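Local coordinates for CocE/NonD family hydrolase (Staphylococcus aureus subsp. aureus COL, PDB 3III), which probably hydrolyses ester or amide bonds, as an alpha/beta-hydrolase of the CocE/NonD family related to X-Pro dipeptidyl-peptidases, at residues E289-R297 and W327-R338. Numbering follows the deposited sequence.
Sequences EKWLYVHGR and WKDTPHVIYEVR
Beside the parallel pair of strands 290-295 and 333-338 in the large mixed sheet, Trp291 of the first strand clusters with Trp327 and His332 from the segment leading into the second. The two tryptophans meet edge-to-face, planes at 73°: the pyrrole edge of Trp327 points at the six-membered ring of Trp291, NE1 lying 3.4 Å from Trp291 CZ3. On the opposite face the His332 imidazole forms an offset stack on the five-membered ring of Trp291. His332 ND1 donates to Lys290 O (2.8 Å), which, with the stack, helps hold the imidazole's rotation. Trp291 NE1 itself donates to Thr330 O at 2.9 Å, with the oxygen in the indole plane but the donor above the carbonyl plane. From the 3-10 turn 327-329 ahead of the second strand, Lys328 NZ forms a salt bridge with Glu289 OE2.

Alternating backbone bonds, Leu292 N to His332 O, Ile334 N to Leu292 O, Val294 N to Ile334 O and Glu336 N to Val294 O, set the parallel register of this pair, in the mixed sheet of an alpha/beta-hydrolase fold. Helix 306-319, in the connection between the strands, packs on Trp291 and Trp327.

At the C-terminal end, Glu336 extends with CG anti to its backbone N (chi1 -176°) and reaches the turn after His295. Its OE1 accepts from Gly296 N (2.8 Å) and Arg297 NE (3.1 Å), while OE2 takes Arg297 NH2 at 2.8 Å, a bidentate salt bridge with guanidinium and carboxylate planes 58° apart.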
# COMPACT_ATOMS: atom_id res chain seq x y z
N GLU A 289 -0.67 -10.38 18.64
CA GLU A 289 -1.48 -11.25 17.79
C GLU A 289 -1.59 -10.55 16.43
O GLU A 289 -2.38 -9.62 16.28
CB GLU A 289 -2.86 -11.43 18.43
CG GLU A 289 -2.81 -12.05 19.84
CD GLU A 289 -4.20 -12.23 20.50
OE1 GLU A 289 -4.75 -11.30 21.13
OE2 GLU A 289 -4.72 -13.33 20.42
N LYS A 290 -0.74 -10.94 15.48
CA LYS A 290 -0.72 -10.30 14.18
C LYS A 290 -0.44 -11.30 13.06
O LYS A 290 0.31 -12.27 13.26
CB LYS A 290 0.26 -9.15 14.18
CG LYS A 290 1.70 -9.50 14.51
CD LYS A 290 2.63 -8.27 14.22
CE LYS A 290 4.06 -8.55 14.58
NZ LYS A 290 4.97 -7.32 14.44
N TRP A 291 -1.07 -11.06 11.91
CA TRP A 291 -0.96 -11.91 10.74
C TRP A 291 -0.78 -11.07 9.51
O TRP A 291 -1.32 -9.96 9.43
CB TRP A 291 -2.24 -12.76 10.59
CG TRP A 291 -2.34 -13.81 11.66
CD1 TRP A 291 -1.93 -15.11 11.58
CD2 TRP A 291 -2.85 -13.64 12.99
NE1 TRP A 291 -2.13 -15.74 12.78
CE2 TRP A 291 -2.68 -14.85 13.66
CE3 TRP A 291 -3.40 -12.56 13.69
CZ2 TRP A 291 -3.10 -15.05 14.99
CZ3 TRP A 291 -3.82 -12.77 15.04
CH2 TRP A 291 -3.65 -13.99 15.65
N LEU A 292 -0.11 -11.62 8.52
CA LEU A 292 0.11 -10.93 7.27
C LEU A 292 -0.29 -11.84 6.10
O LEU A 292 0.06 -13.05 6.07
CB LEU A 292 1.61 -10.56 7.16
CG LEU A 292 2.14 -10.03 5.84
CD1 LEU A 292 1.49 -8.69 5.56
CD2 LEU A 292 3.72 -9.91 5.87
N TYR A 293 -1.00 -11.28 5.14
CA TYR A 293 -1.34 -12.00 3.91
C TYR A 293 -0.79 -11.18 2.74
O TYR A 293 -1.11 -9.99 2.63
CB TYR A 293 -2.84 -12.10 3.81
CG TYR A 293 -3.38 -12.65 2.51
CD1 TYR A 293 -3.20 -13.96 2.18
CD2 TYR A 293 -4.04 -11.82 1.61
CE1 TYR A 293 -3.64 -14.46 0.94
CE2 TYR A 293 -4.52 -12.31 0.41
CZ TYR A 293 -4.33 -13.61 0.08
OH TYR A 293 -4.76 -14.05 -1.13
N VAL A 294 0.02 -11.80 1.88
CA VAL A 294 0.62 -11.14 0.71
C VAL A 294 0.23 -11.83 -0.57
O VAL A 294 0.47 -13.03 -0.75
CB VAL A 294 2.14 -11.02 0.78
CG1 VAL A 294 2.68 -10.01 -0.26
CG2 VAL A 294 2.64 -10.62 2.22
N HIS A 295 -0.24 -11.05 -1.53
CA HIS A 295 -0.53 -11.57 -2.87
C HIS A 295 0.07 -10.70 -3.95
O HIS A 295 0.40 -9.52 -3.70
CB HIS A 295 -2.04 -11.68 -3.06
CG HIS A 295 -2.75 -10.37 -3.10
ND1 HIS A 295 -2.77 -9.59 -4.24
CD2 HIS A 295 -3.45 -9.69 -2.17
CE1 HIS A 295 -3.46 -8.49 -3.99
NE2 HIS A 295 -3.87 -8.52 -2.74
N GLY A 296 0.19 -11.28 -5.15
CA GLY A 296 0.67 -10.59 -6.34
C GLY A 296 -0.44 -10.38 -7.40
O GLY A 296 -0.17 -10.40 -8.60
N ARG A 297 -1.63 -10.06 -6.92
CA ARG A 297 -2.82 -9.86 -7.75
C ARG A 297 -3.33 -8.41 -7.58
O ARG A 297 -2.59 -7.54 -7.12
CB ARG A 297 -3.88 -10.88 -7.32
CG ARG A 297 -3.35 -12.37 -7.16
CD ARG A 297 -2.88 -12.87 -8.46
NE ARG A 297 -2.17 -14.15 -8.32
CZ ARG A 297 -2.68 -15.36 -8.52
NH1 ARG A 297 -3.97 -15.52 -8.82
NH2 ARG A 297 -1.88 -16.42 -8.36
N TRP A 327 -9.05 -19.57 14.45
CA TRP A 327 -8.30 -18.47 13.74
C TRP A 327 -6.80 -18.53 14.00
O TRP A 327 -5.98 -18.34 13.08
CB TRP A 327 -8.79 -17.04 14.11
CG TRP A 327 -7.86 -16.07 13.58
CD1 TRP A 327 -6.90 -15.43 14.27
CD2 TRP A 327 -7.69 -15.71 12.22
NE1 TRP A 327 -6.13 -14.67 13.43
CE2 TRP A 327 -6.61 -14.81 12.16
CE3 TRP A 327 -8.37 -16.02 11.05
CZ2 TRP A 327 -6.18 -14.27 11.00
CZ3 TRP A 327 -7.93 -15.47 9.88
CH2 TRP A 327 -6.86 -14.57 9.86
N LYS A 328 -6.43 -18.75 15.25
CA LYS A 328 -5.04 -18.68 15.62
C LYS A 328 -4.21 -19.84 15.09
O LYS A 328 -3.00 -19.84 15.26
CB LYS A 328 -4.93 -18.56 17.16
CG LYS A 328 -5.63 -17.24 17.66
CD LYS A 328 -5.26 -16.79 19.05
CE LYS A 328 -3.78 -16.58 19.18
NZ LYS A 328 -3.38 -15.87 20.43
N ASP A 329 -4.83 -20.82 14.44
CA ASP A 329 -4.06 -21.81 13.67
C ASP A 329 -3.40 -21.19 12.42
O ASP A 329 -2.52 -21.80 11.82
CB ASP A 329 -4.97 -22.96 13.15
CG ASP A 329 -5.48 -23.91 14.23
OD1 ASP A 329 -5.06 -23.82 15.39
OD2 ASP A 329 -6.32 -24.76 13.85
N THR A 330 -3.88 -20.04 11.98
CA THR A 330 -3.38 -19.40 10.79
C THR A 330 -1.90 -19.10 10.93
O THR A 330 -1.47 -18.46 11.91
CB THR A 330 -4.17 -18.07 10.50
OG1 THR A 330 -5.59 -18.32 10.50
CG2 THR A 330 -3.75 -17.42 9.16
N PRO A 331 -1.09 -19.52 9.93
CA PRO A 331 0.31 -19.15 9.93
C PRO A 331 0.48 -17.62 9.95
O PRO A 331 -0.33 -16.91 9.33
CB PRO A 331 0.84 -19.73 8.61
CG PRO A 331 -0.09 -20.76 8.20
CD PRO A 331 -1.46 -20.34 8.76
N HIS A 332 1.50 -17.10 10.64
CA HIS A 332 1.59 -15.62 10.74
C HIS A 332 1.83 -14.91 9.42
O HIS A 332 1.53 -13.75 9.28
CB HIS A 332 2.61 -15.24 11.82
CG HIS A 332 2.11 -15.58 13.18
ND1 HIS A 332 1.06 -14.90 13.76
CD2 HIS A 332 2.43 -16.59 14.02
CE1 HIS A 332 0.74 -15.50 14.90
NE2 HIS A 332 1.56 -16.53 15.08
N VAL A 333 2.39 -15.60 8.45
CA VAL A 333 2.56 -15.01 7.12
C VAL A 333 2.11 -16.00 6.04
O VAL A 333 2.56 -17.16 6.02
CB VAL A 333 4.05 -14.63 6.81
CG1 VAL A 333 4.13 -13.94 5.42
CG2 VAL A 333 4.64 -13.71 7.89
N ILE A 334 1.26 -15.55 5.14
CA ILE A 334 0.89 -16.31 3.99
C ILE A 334 1.28 -15.40 2.81
O ILE A 334 0.89 -14.23 2.77
CB ILE A 334 -0.58 -16.60 4.02
CG1 ILE A 334 -0.96 -17.63 5.14
CG2 ILE A 334 -1.08 -17.04 2.62
CD1 ILE A 334 -2.48 -17.88 5.25
N TYR A 335 2.04 -15.94 1.85
CA TYR A 335 2.52 -15.13 0.74
C TYR A 335 2.51 -15.85 -0.58
O TYR A 335 2.76 -17.05 -0.64
CB TYR A 335 3.95 -14.61 1.04
CG TYR A 335 4.97 -15.70 1.24
CD1 TYR A 335 5.79 -16.12 0.19
CD2 TYR A 335 5.09 -16.35 2.45
CE1 TYR A 335 6.69 -17.13 0.34
CE2 TYR A 335 5.99 -17.40 2.61
CZ TYR A 335 6.82 -17.76 1.55
OH TYR A 335 7.72 -18.81 1.71
N GLU A 336 2.28 -15.10 -1.66
CA GLU A 336 2.41 -15.64 -3.03
C GLU A 336 3.85 -15.60 -3.52
O GLU A 336 4.50 -14.56 -3.43
CB GLU A 336 1.51 -14.87 -4.05
CG GLU A 336 1.57 -15.49 -5.41
CD GLU A 336 0.64 -14.90 -6.42
OE1 GLU A 336 -0.04 -13.88 -6.14
OE2 GLU A 336 0.63 -15.50 -7.51
N VAL A 337 4.32 -16.71 -4.05
CA VAL A 337 5.54 -16.72 -4.86
C VAL A 337 5.10 -16.60 -6.33
O VAL A 337 4.55 -17.54 -6.91
CB VAL A 337 6.34 -17.98 -4.66
CG1 VAL A 337 7.67 -17.90 -5.47
CG2 VAL A 337 6.69 -18.14 -3.14
N ARG A 338 5.30 -15.44 -6.94
CA ARG A 338 4.76 -15.19 -8.28
C ARG A 338 5.66 -15.93 -9.29
O ARG A 338 6.86 -15.82 -9.19
CB ARG A 338 4.81 -13.72 -8.62
CG ARG A 338 3.98 -12.86 -7.71
CD ARG A 338 4.16 -11.38 -7.98
NE ARG A 338 5.56 -11.03 -7.79
CZ ARG A 338 6.10 -9.84 -8.06
NH1 ARG A 338 5.35 -8.80 -8.46
NH2 ARG A 338 7.41 -9.67 -7.86
O HOH W 1 -1.53 -14.93 7.56
O HOH W 2 2.49 -8.41 -8.69